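Local coordinates for aeromonas extracellular serine protease (Aeromonas sobria, PDB 3WQB), which cleaves peptide bonds after paired basic residues, one of them lysine, as a calcium-binding, kexin- and furin-like subtilase and probable virulence factor acting on host plasma proteins, at residues A347-A352 against N420-L425. The protein carries 1 engineered substitution. Sequence-based numbering, arbitrary orientation.
Sequences ALLMSA and NKALEL
The short helix 419-426 packs against a helix of the subtilisin domain, near the C-terminal end of helix 335-352, where Leu349 and Ala352 meet Ala422 and Leu423. The axes of the two segments run in the same general direction, with a signed crossing angle of -27°, and approach to 10.4 Å. That spacing is bridged by side chains, since all the close contacts run between side-chain carbons; no hydrogen bond passes between the segments. Leu423 carries most of the contact on its side: its CD2 methyl reaches CB of Ala352 at 3.5 Å and CD2 of Leu349 at 3.6 Å, so one methyl touches residues almost a full turn apart. Neither leucine leaves its backbone pointing straight at the partner helix. In Leu423, CG lies opposite the carbonyl carbon and beside the backbone N (chi1 -72°), while CD1 extends anti to CA and leaves CD2 as the branch turned to Ala352 and Leu349; Leu349 has the same first-torsion setting. From Leu349, CD2 touches both CG of Leu423, at 3.7 Å, and CB of Ala422, at 3.8 Å. The small alanines, one from each helix, thus each receive a leucine branch from across the interface. Both leucines and Ala422 are buried, while Ala352 is partly exposed. Beside this apolar patch, Ser351 turns its OG back to the carbonyl O of Leu348 at 2.9 Å, with the donor tilted 25° from the carbonyl plane; this oxygen also accepts from Ala352 N. Leu365 and Ser368 of helix 358-368 touch Leu349 and Ala422, while Trp61 and Ala62 of helix 60-64 lie against Leu423. Helix 335-352 begins at the predicted charge-relay position, here the engineered Ala336, and helix 419-426 lies against the far end of this subtilase-fold helix.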
ATOM      1  N   ALA A 347      13.858  -5.070   8.906  1.00 10.47           N
ATOM      2  CA  ALA A 347      14.490  -6.256   9.476  1.00 11.10           C
ATOM      3  C   ALA A 347      15.909  -5.944   9.958  1.00 10.82           C
ATOM      4  O   ALA A 347      16.342  -6.440  11.003  1.00 11.68           O
ATOM      5  CB  ALA A 347      14.503  -7.393   8.480  1.00 11.19           C
ATOM      6  N   LEU A 348      16.628  -5.103   9.231  1.00 10.93           N
ATOM      7  CA  LEU A 348      17.962  -4.689   9.665  1.00 10.80           C
ATOM      8  C   LEU A 348      17.882  -3.973  11.015  1.00 10.70           C
ATOM      9  O   LEU A 348      18.598  -4.309  11.966  1.00 11.20           O
ATOM     10  CB  LEU A 348      18.641  -3.794   8.619  1.00 11.17           C
ATOM     11  CG  LEU A 348      19.013  -4.486   7.303  1.00 10.63           C
ATOM     12  CD1 LEU A 348      19.697  -3.519   6.352  1.00 11.21           C
ATOM     13  CD2 LEU A 348      19.907  -5.690   7.559  1.00 11.75           C
ATOM     14  N   LEU A 349      16.985  -3.001  11.109  1.00 11.28           N
ATOM     15  CA  LEU A 349      16.855  -2.234  12.334  1.00 11.78           C
ATOM     16  C   LEU A 349      16.440  -3.114  13.497  1.00 11.96           C
ATOM     17  O   LEU A 349      16.996  -3.012  14.589  1.00 12.85           O
ATOM     18  CB  LEU A 349      15.856  -1.095  12.153  1.00 12.25           C
ATOM     19  CG  LEU A 349      16.210  -0.042  11.109  1.00 14.12           C
ATOM     20  CD1 LEU A 349      15.154   1.022  11.120  1.00 15.30           C
ATOM     21  CD2 LEU A 349      17.580   0.554  11.321  1.00 15.65           C
ATOM     22  N   MET A 350      15.457  -3.975  13.260  1.00 11.78           N
ATOM     23  CA  MET A 350      14.997  -4.889  14.294  1.00 12.35           C
ATOM     24  C   MET A 350      16.107  -5.817  14.762  1.00 12.72           C
ATOM     25  O   MET A 350      16.197  -6.125  15.947  1.00 13.58           O
ATOM     26  CB  MET A 350      13.805  -5.705  13.805  1.00 12.42           C
ATOM     27  CG  MET A 350      12.533  -4.904  13.643  1.00 11.89           C
ATOM     28  SD  MET A 350      11.260  -5.942  12.914  1.00 12.88           S
ATOM     29  CE  MET A 350       9.828  -4.888  13.156  1.00 13.30           C
ATOM     30  N   SER A 351      16.954  -6.270  13.847  1.00 12.48           N
ATOM     31  CA  SER A 351      18.029  -7.183  14.241  1.00 12.52           C
ATOM     32  C   SER A 351      19.084  -6.485  15.092  1.00 13.04           C
ATOM     33  O   SER A 351      19.666  -7.109  15.981  1.00 14.25           O
ATOM     34  CB  SER A 351      18.659  -7.881  13.036  1.00 12.32           C
ATOM     35  OG  SER A 351      19.462  -7.015  12.246  1.00 11.86           O
ATOM     36  N   ALA A 352      19.313  -5.199  14.824  1.00 12.99           N
ATOM     37  CA  ALA A 352      20.290  -4.386  15.559  1.00 13.53           C
ATOM     38  C   ALA A 352      19.765  -3.960  16.926  1.00 14.19           C
ATOM     39  O   ALA A 352      20.536  -3.847  17.887  1.00 15.08           O
ATOM     40  CB  ALA A 352      20.671  -3.166  14.752  1.00 13.76           C
ATOM     41  N   ASN A 420      21.781   3.405   7.412  1.00 10.72           N
ATOM     42  CA  ASN A 420      22.927   3.746   8.248  1.00 10.75           C
ATOM     43  C   ASN A 420      22.581   4.839   9.251  1.00 10.92           C
ATOM     44  O   ASN A 420      22.942   4.734  10.430  1.00 11.19           O
ATOM     45  CB  ASN A 420      24.089   4.244   7.396  1.00 10.76           C
ATOM     46  CG  ASN A 420      24.677   3.185   6.495  1.00 10.80           C
ATOM     47  OD1 ASN A 420      24.423   1.986   6.635  1.00 11.00           O
ATOM     48  ND2 ASN A 420      25.490   3.636   5.553  1.00 11.00           N
ATOM     49  N   LYS A 421      21.882   5.877   8.789  1.00 11.24           N
ATOM     50  CA  LYS A 421      21.527   6.989   9.670  1.00 11.21           C
ATOM     51  C   LYS A 421      20.468   6.569  10.687  1.00 11.21           C
ATOM     52  O   LYS A 421      20.526   6.973  11.848  1.00 11.80           O
ATOM     53  CB  LYS A 421      21.077   8.212   8.872  1.00 11.35           C
ATOM     54  CG  LYS A 421      20.923   9.478   9.705  1.00 12.68           C
ATOM     55  CD  LYS A 421      20.637  10.683   8.829  1.00 16.36           C
ATOM     56  CE  LYS A 421      20.356  11.899   9.695  1.00 18.83           C
ATOM     57  NZ  LYS A 421      20.143  13.112   8.871  1.00 21.05           N
ATOM     58  N   ALA A 422      19.525   5.723  10.269  1.00 11.08           N
ATOM     59  CA  ALA A 422      18.550   5.181  11.208  1.00 11.15           C
ATOM     60  C   ALA A 422      19.252   4.428  12.332  1.00 11.41           C
ATOM     61  O   ALA A 422      18.882   4.555  13.497  1.00 11.41           O
ATOM     62  CB  ALA A 422      17.535   4.286  10.487  1.00 11.26           C
ATOM     63  N   LEU A 423      20.277   3.653  11.978  1.00 11.75           N
ATOM     64  CA  LEU A 423      21.064   2.930  12.983  1.00 12.09           C
ATOM     65  C   LEU A 423      21.868   3.850  13.893  1.00 12.39           C
ATOM     66  O   LEU A 423      22.008   3.569  15.077  1.00 12.65           O
ATOM     67  CB  LEU A 423      21.985   1.906  12.323  1.00 11.87           C
ATOM     68  CG  LEU A 423      21.284   0.682  11.739  1.00 11.89           C
ATOM     69  CD1 LEU A 423      22.231  -0.054  10.807  1.00 13.57           C
ATOM     70  CD2 LEU A 423      20.790  -0.230  12.844  1.00 12.32           C
ATOM     71  N   GLU A 424      22.399   4.935  13.343  1.00 12.67           N
ATOM     72  CA  GLU A 424      23.074   5.948  14.154  1.00 13.39           C
ATOM     73  C   GLU A 424      22.119   6.542  15.186  1.00 13.82           C
ATOM     74  O   GLU A 424      22.461   6.689  16.356  1.00 14.64           O
ATOM     75  CB  GLU A 424      23.636   7.052  13.261  1.00 13.78           C
ATOM     76  CG  GLU A 424      24.463   8.091  13.987  1.00 16.57           C
ATOM     77  CD  GLU A 424      25.064   9.089  13.031  1.00 20.23           C
ATOM     78  OE1 GLU A 424      24.347  10.023  12.621  1.00 23.57           O
ATOM     79  OE2 GLU A 424      26.248   8.928  12.672  1.00 23.61           O
ATOM     80  N   LEU A 425      20.905   6.861  14.759  1.00 13.90           N
ATOM     81  CA  LEU A 425      19.931   7.442  15.669  1.00 14.49           C
ATOM     82  C   LEU A 425      19.452   6.411  16.686  1.00 14.36           C
ATOM     83  O   LEU A 425      19.195   6.742  17.843  1.00 14.64           O
ATOM     84  CB  LEU A 425      18.744   8.032  14.901  1.00 14.86           C
ATOM     85  CG  LEU A 425      18.961   9.253  13.999  1.00 16.50           C
ATOM     86  CD1 LEU A 425      17.636   9.736  13.438  1.00 17.77           C
ATOM     87  CD2 LEU A 425      19.657  10.377  14.753  1.00 17.50           C
TER